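Local atomic coordinates of UPF0255 protein frsA (Vibrio vulnificus, PDB entry 4I4C), a protein that probably hydrolyses carboxylic esters to an alcohol and a carboxylate, as a serine esterase of the alpha/beta-hydrolase clan. Residues H79-E84 with D88-Y93; L55-Q60 with G96-E101; E254-S257 with D262-R265. All blocks are in the same frame, centred on the assembly; numbering follows the deposited sequence.

Contact 2 opens first along the chain and closes 36 residues on, from Gln-60 to Gly-96, tying helix 54-60 to the start of helix 98-114. Contact 1 lies wholly within that loop, after helix 64-75, and closes a much shorter turn between 79-84 and 88-93. The two touch, with centres about 16 Å apart, and Asn-97 ND2 probably hydrogen-bonds to Val-90 O. Contact 3 comes later in series, joining the end of helix 246-254 to the turn before strand 266-271 of the mixed sheet. It lies on the opposite side of the chain's centre, about 21 Å from contact 2 and about 36 Å from contact 1, nearest atoms to nearest atoms.

Contact 1: H79-E84 with D88-Y93; sequences HSRTDE and DTVMGY
Arg-81 and Val-90 form a single antiparallel bridge, a non-hydrogen-bonded pair with CA atoms 4.1 Å apart. A backbone bond flanks it on either side: Met-91 N donates to Ser-80 O at 3.0 Å. Thr-82 N donates to Thr-89 O, also at 3.0 Å.

Side chains pack on both sides of the bridge. Thr-89 OG1 sits between its own N and carbonyl carbon (chi1 68°), which aims it at the other segment, where it accepts from Asp-83 N at 3.2 Å; it also bonds to Trp-86 O. Met-91 crosses Thr-82 at about a right angle, its CG 3.3 Å from Thr-82 OG1, a hydroxyl that bonds to Glu-22. The bend at chi3 (-84°) then brings Met-91 CE to 3.6 Å from Ser-80 CB. On Arg-81, Val-90 CG2 lies 3.6 Å above the guanidinium plane, offset toward its rim. In that plane, Glu-84 OE1 forms a weak salt bridge with NH1, while Glu-84 OE2 accepts from Arg-81 N at 2.9 Å. Further bonds to Leu-87 O, Ile-74 O and Ser-77 O fix the rotation of the guanidinium group.

One water donates to both Ser-80 O and Met-91 O, so Ser-80 O is gripped by the Met-91 amide and this water together. The chemistry thus implies a loop held by polar bonds: backbone amides and one threonine hydroxyl set its shape, and an arginine, its charge probably balanced in part by Glu-84, ties it to the end of helix 64-75.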
loop_
_atom_site.group_PDB
_atom_site.type_symbol
_atom_site.label_atom_id
_atom_site.label_comp_id
_atom_site.label_asym_id
_atom_site.label_seq_id
_atom_site.Cartn_x
_atom_site.Cartn_y
_atom_site.Cartn_z
ATOM N N HIS A 79 11.028 -7.727 -27.470
ATOM C CA HIS A 79 11.256 -6.291 -27.533
ATOM C C HIS A 79 12.395 -5.798 -26.644
ATOM O O HIS A 79 12.724 -6.409 -25.621
ATOM C CB HIS A 79 9.965 -5.530 -27.263
ATOM C CG HIS A 79 9.017 -5.557 -28.418
ATOM N ND1 HIS A 79 7.667 -5.797 -28.277
ATOM C CD2 HIS A 79 9.232 -5.394 -29.745
ATOM C CE1 HIS A 79 7.089 -5.762 -29.466
ATOM N NE2 HIS A 79 8.017 -5.520 -30.374
ATOM N N SER A 80 12.991 -4.683 -27.053
ATOM C CA SER A 80 14.163 -4.148 -26.376
ATOM C C SER A 80 13.849 -3.716 -24.961
ATOM O O SER A 80 12.814 -3.083 -24.698
ATOM C CB SER A 80 14.767 -2.972 -27.159
ATOM O OG SER A 80 15.493 -3.432 -28.287
ATOM N N ARG A 81 14.760 -4.058 -24.056
ATOM C CA ARG A 81 14.625 -3.732 -22.642
ATOM C C ARG A 81 15.658 -2.682 -22.231
ATOM O O ARG A 81 16.748 -2.614 -22.803
ATOM C CB ARG A 81 14.789 -5.002 -21.800
ATOM C CG ARG A 81 13.682 -6.018 -22.034
ATOM C CD ARG A 81 13.785 -7.223 -21.113
ATOM N NE ARG A 81 12.569 -8.028 -21.198
ATOM C CZ ARG A 81 12.373 -8.937 -22.144
ATOM N NH1 ARG A 81 13.322 -9.124 -23.057
ATOM N NH2 ARG A 81 11.241 -9.638 -22.189
ATOM N N THR A 82 15.312 -1.862 -21.244
ATOM C CA THR A 82 16.268 -0.915 -20.680
ATOM C C THR A 82 17.481 -1.687 -20.181
ATOM O O THR A 82 18.621 -1.272 -20.380
ATOM C CB THR A 82 15.638 -0.087 -19.549
ATOM O OG1 THR A 82 14.467 0.568 -20.058
ATOM C CG2 THR A 82 16.619 0.952 -19.030
ATOM N N ASP A 83 17.217 -2.845 -19.587
ATOM C CA ASP A 83 18.255 -3.724 -19.063
ATOM C C ASP A 83 17.769 -5.137 -19.273
ATOM O O ASP A 83 16.766 -5.536 -18.682
ATOM C CB ASP A 83 18.483 -3.473 -17.573
ATOM C CG ASP A 83 19.788 -4.088 -17.066
ATOM O OD1 ASP A 83 20.113 -5.233 -17.450
ATOM O OD2 ASP A 83 20.498 -3.414 -16.289
ATOM N N GLU A 84 18.460 -5.890 -20.124
ATOM C CA GLU A 84 17.980 -7.217 -20.495
ATOM C C GLU A 84 17.972 -8.197 -19.315
ATOM O O GLU A 84 17.268 -9.199 -19.354
ATOM C CB GLU A 84 18.758 -7.782 -21.693
ATOM C CG GLU A 84 18.581 -6.990 -23.011
ATOM C CD GLU A 84 17.184 -7.097 -23.616
ATOM O OE1 GLU A 84 16.521 -8.147 -23.438
ATOM O OE2 GLU A 84 16.749 -6.127 -24.280
ATOM N N ASP A 88 11.010 -7.225 -16.831
ATOM C CA ASP A 88 9.915 -6.254 -16.853
ATOM C C ASP A 88 10.287 -4.868 -17.408
ATOM O O ASP A 88 9.509 -3.919 -17.274
ATOM C CB ASP A 88 9.333 -6.093 -15.447
ATOM C CG ASP A 88 10.398 -5.782 -14.408
ATOM O OD1 ASP A 88 11.501 -6.361 -14.506
ATOM O OD2 ASP A 88 10.142 -4.943 -13.510
ATOM N N THR A 89 11.445 -4.724 -18.047
ATOM C CA THR A 89 11.791 -3.386 -18.564
ATOM C C THR A 89 11.716 -3.209 -20.091
ATOM O O THR A 89 12.441 -2.393 -20.648
ATOM C CB THR A 89 13.155 -2.853 -18.037
ATOM O OG1 THR A 89 14.235 -3.637 -18.566
ATOM C CG2 THR A 89 13.198 -2.859 -16.480
ATOM N N VAL A 90 10.830 -3.944 -20.752
ATOM C CA VAL A 90 10.553 -3.662 -22.158
ATOM C C VAL A 90 10.147 -2.196 -22.290
ATOM O O VAL A 90 9.264 -1.712 -21.564
ATOM C CB VAL A 90 9.437 -4.581 -22.739
ATOM C CG1 VAL A 90 8.836 -3.969 -24.003
ATOM C CG2 VAL A 90 9.987 -5.955 -23.013
ATOM N N MET A 91 10.798 -1.495 -23.215
ATOM C CA MET A 91 10.598 -0.060 -23.385
ATOM C C MET A 91 9.437 0.306 -24.306
ATOM O O MET A 91 9.354 -0.181 -25.445
ATOM C CB MET A 91 11.878 0.566 -23.930
ATOM C CG MET A 91 13.096 0.342 -23.048
ATOM S SD MET A 91 14.588 1.056 -23.783
ATOM C CE MET A 91 15.093 -0.257 -24.872
ATOM N N GLY A 92 8.557 1.182 -23.825
ATOM C CA GLY A 92 7.479 1.711 -24.647
ATOM C C GLY A 92 6.170 0.964 -24.490
ATOM O O GLY A 92 6.167 -0.192 -24.080
ATOM N N TYR A 93 5.059 1.622 -24.824
ATOM C CA TYR A 93 3.732 1.074 -24.562
ATOM C C TYR A 93 3.305 0.113 -25.660
ATOM O O TYR A 93 2.626 0.508 -26.605
ATOM C CB TYR A 93 2.697 2.201 -24.408
ATOM C CG TYR A 93 1.327 1.729 -23.951
ATOM C CD1 TYR A 93 0.250 1.701 -24.820
ATOM C CD2 TYR A 93 1.118 1.303 -22.642
ATOM C CE1 TYR A 93 -0.992 1.266 -24.403
ATOM C CE2 TYR A 93 -0.119 0.872 -22.218
ATOM C CZ TYR A 93 -1.169 0.856 -23.099
ATOM O OH TYR A 93 -2.401 0.420 -22.675
HETATM O O HOH W 1 10.861 -1.928 -26.652
#

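Contact 2: L55-Q60 with G96-E101; sequences LQWVWQ and GNWAYE
Trp-57 and Trp-98 make an aromatic contact between two helices, a buried meeting of indoles that links helix 54-60 to the first turn of helix 98-114. The evidence for a purely side-chain contact is the separation of the backbones: the nearest CA atoms, those of Trp-57 and Trp-98, are 14.7 Å apart, and the buried surface totals just 68 Å². Each indole leaves its helix toward the other, and they come from opposite directions. With CG anti to the backbone N, chi1 175° carries the benzo edge of Trp-98 out to Trp-57.

The benzo rims do the touching. Trp-57 CH2 is 3.8 Å from Trp-98 CZ2, and Trp-57 CZ3 is 3.9 Å from Trp-98 CH2. With six-membered ring centroids 5.9 Å apart and planes at 58°, the pair is oblique; Trp-57 CZ3 arrives at the edge of the Trp-98 ring, in its plane. Ile-134 of helix 121-136 touches Trp-57 and accepts from Trp-98 NE1, and Tyr-137 just after it meets Trp-57 edge-to-face. Arg-50 makes a cation-pi contact with Trp-98.

Asn-97 is the N-cap of helix 98-114, and its OD1 accepts from Tyr-100 N at 2.8 Å, in the carbonyl plane and on a lone pair. Glu-101 OE2 reaches back to Gly-96 N, using its anti lone pair, at 2.7 Å.

On helix 54-60, Gln-56, Trp-59 and Gln-60 border a bound glycol chain, probably from the crystallisation liquor; the Trp-57 side chain is about 11 Å from a bound hexanoic acid. The contact is characteristic of an aromatic cluster among packed helices, here joining a short helix to a capped helix start.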
loop_
_atom_site.group_PDB
_atom_site.type_symbol
_atom_site.label_atom_id
_atom_site.label_comp_id
_atom_site.label_asym_id
_atom_site.label_seq_id
_atom_site.Cartn_x
_atom_site.Cartn_y
_atom_site.Cartn_z
ATOM N N LEU A 55 2.106 -13.565 -4.754
ATOM C CA LEU A 55 1.179 -13.993 -3.703
ATOM C C LEU A 55 0.341 -12.843 -3.122
ATOM O O LEU A 55 -0.833 -13.031 -2.806
ATOM C CB LEU A 55 1.933 -14.745 -2.593
ATOM C CG LEU A 55 2.551 -16.052 -3.105
ATOM C CD1 LEU A 55 3.261 -16.848 -2.022
ATOM C CD2 LEU A 55 1.479 -16.891 -3.711
ATOM N N GLN A 56 0.932 -11.657 -2.992
ATOM C CA GLN A 56 0.174 -10.495 -2.519
ATOM C C GLN A 56 -0.940 -10.143 -3.504
ATOM O O GLN A 56 -2.080 -9.912 -3.126
ATOM C CB GLN A 56 1.085 -9.286 -2.322
ATOM C CG GLN A 56 0.383 -8.084 -1.709
ATOM C CD GLN A 56 1.154 -6.783 -1.904
ATOM O OE1 GLN A 56 2.259 -6.627 -1.401
ATOM N NE2 GLN A 56 0.568 -5.849 -2.645
ATOM N N TRP A 57 -0.595 -10.092 -4.781
ATOM C CA TRP A 57 -1.572 -9.719 -5.801
ATOM C C TRP A 57 -2.721 -10.731 -5.885
ATOM O O TRP A 57 -3.880 -10.346 -6.020
ATOM C CB TRP A 57 -0.879 -9.467 -7.142
ATOM C CG TRP A 57 0.000 -8.261 -7.091
ATOM C CD1 TRP A 57 -0.197 -7.140 -6.337
ATOM C CD2 TRP A 57 1.235 -8.059 -7.790
ATOM N NE1 TRP A 57 0.828 -6.248 -6.539
ATOM C CE2 TRP A 57 1.716 -6.787 -7.433
ATOM C CE3 TRP A 57 1.977 -8.829 -8.689
ATOM C CZ2 TRP A 57 2.915 -6.266 -7.935
ATOM C CZ3 TRP A 57 3.161 -8.306 -9.190
ATOM C CH2 TRP A 57 3.616 -7.039 -8.808
ATOM N N VAL A 58 -2.406 -12.014 -5.749
ATOM C CA VAL A 58 -3.434 -13.055 -5.734
ATOM C C VAL A 58 -4.337 -12.890 -4.506
ATOM O O VAL A 58 -5.548 -12.889 -4.620
ATOM C CB VAL A 58 -2.799 -14.456 -5.747
ATOM C CG1 VAL A 58 -3.831 -15.526 -5.412
ATOM C CG2 VAL A 58 -2.142 -14.719 -7.095
ATOM N N TRP A 59 -3.723 -12.732 -3.341
ATOM C CA TRP A 59 -4.444 -12.396 -2.112
ATOM C C TRP A 59 -5.410 -11.216 -2.317
ATOM O O TRP A 59 -6.572 -11.266 -1.919
ATOM C CB TRP A 59 -3.427 -12.064 -1.025
ATOM C CG TRP A 59 -3.979 -11.955 0.353
ATOM C CD1 TRP A 59 -5.033 -12.648 0.880
ATOM C CD2 TRP A 59 -3.496 -11.097 1.399
ATOM N NE1 TRP A 59 -5.237 -12.271 2.187
ATOM C CE2 TRP A 59 -4.303 -11.327 2.532
ATOM C CE3 TRP A 59 -2.458 -10.155 1.485
ATOM C CZ2 TRP A 59 -4.104 -10.648 3.741
ATOM C CZ3 TRP A 59 -2.262 -9.480 2.691
ATOM C CH2 TRP A 59 -3.083 -9.731 3.798
ATOM N N GLN A 60 -4.922 -10.158 -2.953
ATOM C CA GLN A 60 -5.743 -8.987 -3.258
ATOM C C GLN A 60 -6.841 -9.227 -4.306
ATOM O O GLN A 60 -7.776 -8.432 -4.420
ATOM C CB GLN A 60 -4.848 -7.818 -3.690
ATOM C CG GLN A 60 -3.948 -7.340 -2.580
ATOM C CD GLN A 60 -2.968 -6.276 -3.006
ATOM O OE1 GLN A 60 -1.934 -6.577 -3.584
ATOM N NE2 GLN A 60 -3.278 -5.020 -2.698
ATOM N N GLY A 96 4.822 -6.824 -24.258
ATOM C CA GLY A 96 5.992 -7.042 -23.421
ATOM C C GLY A 96 6.198 -5.996 -22.337
ATOM O O GLY A 96 6.836 -6.269 -21.329
ATOM N N ASN A 97 5.668 -4.794 -22.539
ATOM C CA ASN A 97 5.803 -3.732 -21.538
ATOM C C ASN A 97 4.929 -4.044 -20.323
ATOM O O ASN A 97 3.807 -4.515 -20.473
ATOM C CB ASN A 97 5.453 -2.364 -22.147
ATOM C CG ASN A 97 5.324 -1.242 -21.096
ATOM O OD1 ASN A 97 4.250 -1.015 -20.543
ATOM N ND2 ASN A 97 6.409 -0.522 -20.863
ATOM N N TRP A 98 5.454 -3.781 -19.125
ATOM C CA TRP A 98 4.754 -4.102 -17.883
ATOM C C TRP A 98 3.387 -3.413 -17.810
ATOM O O TRP A 98 2.365 -4.077 -17.662
ATOM C CB TRP A 98 5.608 -3.712 -16.675
ATOM C CG TRP A 98 4.906 -3.910 -15.356
ATOM C CD1 TRP A 98 4.010 -3.069 -14.760
ATOM C CD2 TRP A 98 5.070 -5.014 -14.473
ATOM N NE1 TRP A 98 3.598 -3.591 -13.564
ATOM C CE2 TRP A 98 4.235 -4.789 -13.363
ATOM C CE3 TRP A 98 5.848 -6.182 -14.511
ATOM C CZ2 TRP A 98 4.145 -5.686 -12.306
ATOM C CZ3 TRP A 98 5.760 -7.074 -13.465
ATOM C CH2 TRP A 98 4.919 -6.816 -12.366
ATOM N N ALA A 99 3.373 -2.091 -17.946
ATOM C CA ALA A 99 2.105 -1.353 -17.945
ATOM C C ALA A 99 1.155 -1.835 -19.035
ATOM O O ALA A 99 -0.029 -1.988 -18.797
ATOM C CB ALA A 99 2.340 0.134 -18.091
ATOM N N TYR A 100 1.684 -2.057 -20.234
ATOM C CA TYR A 100 0.854 -2.484 -21.366
ATOM C C TYR A 100 0.168 -3.818 -21.080
ATOM O O TYR A 100 -1.035 -3.972 -21.284
ATOM C CB TYR A 100 1.712 -2.621 -22.619
ATOM C CG TYR A 100 0.938 -3.074 -23.841
ATOM C CD1 TYR A 100 0.825 -4.422 -24.155
ATOM C CD2 TYR A 100 0.312 -2.154 -24.667
ATOM C CE1 TYR A 100 0.111 -4.841 -25.268
ATOM C CE2 TYR A 100 -0.401 -2.562 -25.791
ATOM C CZ TYR A 100 -0.500 -3.905 -26.081
ATOM O OH TYR A 100 -1.211 -4.326 -27.181
ATOM N N GLU A 101 0.942 -4.792 -20.611
ATOM C CA GLU A 101 0.401 -6.129 -20.437
ATOM C C GLU A 101 -0.589 -6.176 -19.282
ATOM O O GLU A 101 -1.590 -6.890 -19.364
ATOM C CB GLU A 101 1.507 -7.180 -20.282
ATOM C CG GLU A 101 2.418 -7.359 -21.533
ATOM C CD GLU A 101 1.709 -7.913 -22.766
ATOM O OE1 GLU A 101 0.533 -8.317 -22.682
ATOM O OE2 GLU A 101 2.349 -7.952 -23.842
#

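Contact 3: E254-S257 with D262-R265; sequences ELFS and DHHR
Phe-256 turns an edge of its ring toward the face of His-263, an offset edge-to-face pair at the end of a beta-alpha-beta crossover, where the chain passes from helix 246-254 into strand 266-271 of the alpha/beta-hydrolase sheet. Ring centroids are 4.9 Å apart and the planes are inclined at 61°. The side chains cross at about a right angle, and Phe-256 CD1 stands above the imidazole, toward its rim, 3.4 Å from His-263 CD2. Phe-256 CE1 is almost as near to the same carbon.

With chi1 55° and chi2 -95°, the His-263 imidazole stands between Phe-256 on one side of its plane and the His-264 ring on the other. His-263 CD2 lies 3.6 Å above the centre of the His-264 ring.

A type I turn from Asp-262 to Arg-265 fixes the backbone that carries the two histidines, closed by Arg-265 N to Asp-262 O. It is reinforced by an Asx turn, in which Asp-262 OD1 accepts from His-264 N at 2.9 Å. Leu-255, buried against Val-195 of strand 193-199, approaches His-263 more loosely, with CB atoms 4.3 Å apart.

No direct hydrogen bond joins the two segments, but a water bridges them. It lies in the plane of the imidazole, at its edge, 2.6 Å from His-263 ND1 and 2.7 Å from Leu-255 O.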
loop_
_atom_site.group_PDB
_atom_site.type_symbol
_atom_site.label_atom_id
_atom_site.label_comp_id
_atom_site.label_asym_id
_atom_site.label_seq_id
_atom_site.Cartn_x
_atom_site.Cartn_y
_atom_site.Cartn_z
ATOM N N GLU A 254 -12.312 14.267 11.485
ATOM C CA GLU A 254 -13.455 14.495 10.612
ATOM C C GLU A 254 -14.621 13.514 10.865
ATOM O O GLU A 254 -15.779 13.819 10.549
ATOM C CB GLU A 254 -13.019 14.445 9.142
ATOM C CG GLU A 254 -14.128 14.781 8.156
ATOM C CD GLU A 254 -14.546 16.234 8.233
ATOM O OE1 GLU A 254 -13.735 17.055 8.710
ATOM O OE2 GLU A 254 -15.681 16.556 7.814
ATOM N N LEU A 255 -14.326 12.347 11.437
ATOM C CA LEU A 255 -15.367 11.331 11.647
ATOM C C LEU A 255 -16.529 11.805 12.535
ATOM O O LEU A 255 -17.627 11.239 12.483
ATOM C CB LEU A 255 -14.770 10.030 12.196
ATOM C CG LEU A 255 -13.792 9.285 11.277
ATOM C CD1 LEU A 255 -13.325 7.990 11.929
ATOM C CD2 LEU A 255 -14.404 9.010 9.907
ATOM N N PHE A 256 -16.286 12.837 13.340
ATOM C CA PHE A 256 -17.339 13.429 14.165
ATOM C C PHE A 256 -18.464 13.990 13.314
ATOM O O PHE A 256 -19.628 13.955 13.711
ATOM C CB PHE A 256 -16.791 14.559 15.044
ATOM C CG PHE A 256 -15.828 14.100 16.094
ATOM C CD1 PHE A 256 -16.262 13.335 17.169
ATOM C CD2 PHE A 256 -14.488 14.449 16.020
ATOM C CE1 PHE A 256 -15.376 12.914 18.146
ATOM C CE2 PHE A 256 -13.593 14.032 16.996
ATOM C CZ PHE A 256 -14.040 13.265 18.061
ATOM N N SER A 257 -18.105 14.528 12.152
ATOM C CA SER A 257 -19.075 15.162 11.270
ATOM C C SER A 257 -19.668 14.158 10.292
ATOM O O SER A 257 -20.553 14.492 9.502
ATOM C CB SER A 257 -18.415 16.302 10.496
ATOM O OG SER A 257 -17.858 17.247 11.388
ATOM N N ASP A 262 -19.846 5.303 13.584
ATOM C CA ASP A 262 -19.846 5.470 15.034
ATOM C C ASP A 262 -18.453 5.897 15.429
ATOM O O ASP A 262 -17.556 5.064 15.500
ATOM C CB ASP A 262 -20.217 4.150 15.721
ATOM C CG ASP A 262 -20.064 4.200 17.249
ATOM O OD1 ASP A 262 -19.850 5.293 17.819
ATOM O OD2 ASP A 262 -20.160 3.126 17.888
ATOM N N HIS A 263 -18.268 7.190 15.699
ATOM C CA HIS A 263 -16.928 7.711 15.986
ATOM C C HIS A 263 -16.406 7.294 17.359
ATOM O O HIS A 263 -15.254 7.557 17.701
ATOM C CB HIS A 263 -16.856 9.234 15.816
ATOM C CG HIS A 263 -17.870 9.985 16.621
ATOM N ND1 HIS A 263 -19.085 10.381 16.104
ATOM C CD2 HIS A 263 -17.843 10.419 17.901
ATOM C CE1 HIS A 263 -19.765 11.025 17.036
ATOM N NE2 HIS A 263 -19.035 11.059 18.135
ATOM N N HIS A 264 -17.248 6.623 18.137
ATOM C CA HIS A 264 -16.798 6.085 19.417
ATOM C C HIS A 264 -16.214 4.674 19.263
ATOM O O HIS A 264 -15.629 4.131 20.206
ATOM C CB HIS A 264 -17.928 6.130 20.454
ATOM C CG HIS A 264 -18.394 7.520 20.768
ATOM N ND1 HIS A 264 -17.604 8.437 21.428
ATOM C CD2 HIS A 264 -19.560 8.153 20.498
ATOM C CE1 HIS A 264 -18.266 9.575 21.557
ATOM N NE2 HIS A 264 -19.455 9.431 21.000
ATOM N N ARG A 265 -16.359 4.101 18.063
ATOM C CA ARG A 265 -15.823 2.775 17.756
ATOM C C ARG A 265 -14.942 2.789 16.493
ATOM O O ARG A 265 -15.330 2.270 15.436
ATOM C CB ARG A 265 -16.957 1.749 17.607
ATOM C CG ARG A 265 -17.548 1.275 18.943
ATOM C CD ARG A 265 -16.413 0.895 19.924
ATOM N NE ARG A 265 -16.873 0.326 21.194
ATOM C CZ ARG A 265 -17.005 1.016 22.325
ATOM N NH1 ARG A 265 -16.718 2.314 22.358
ATOM N NH2 ARG A 265 -17.428 0.409 23.430
HETATM O O HOH W 2 -19.833 10.095 13.614
#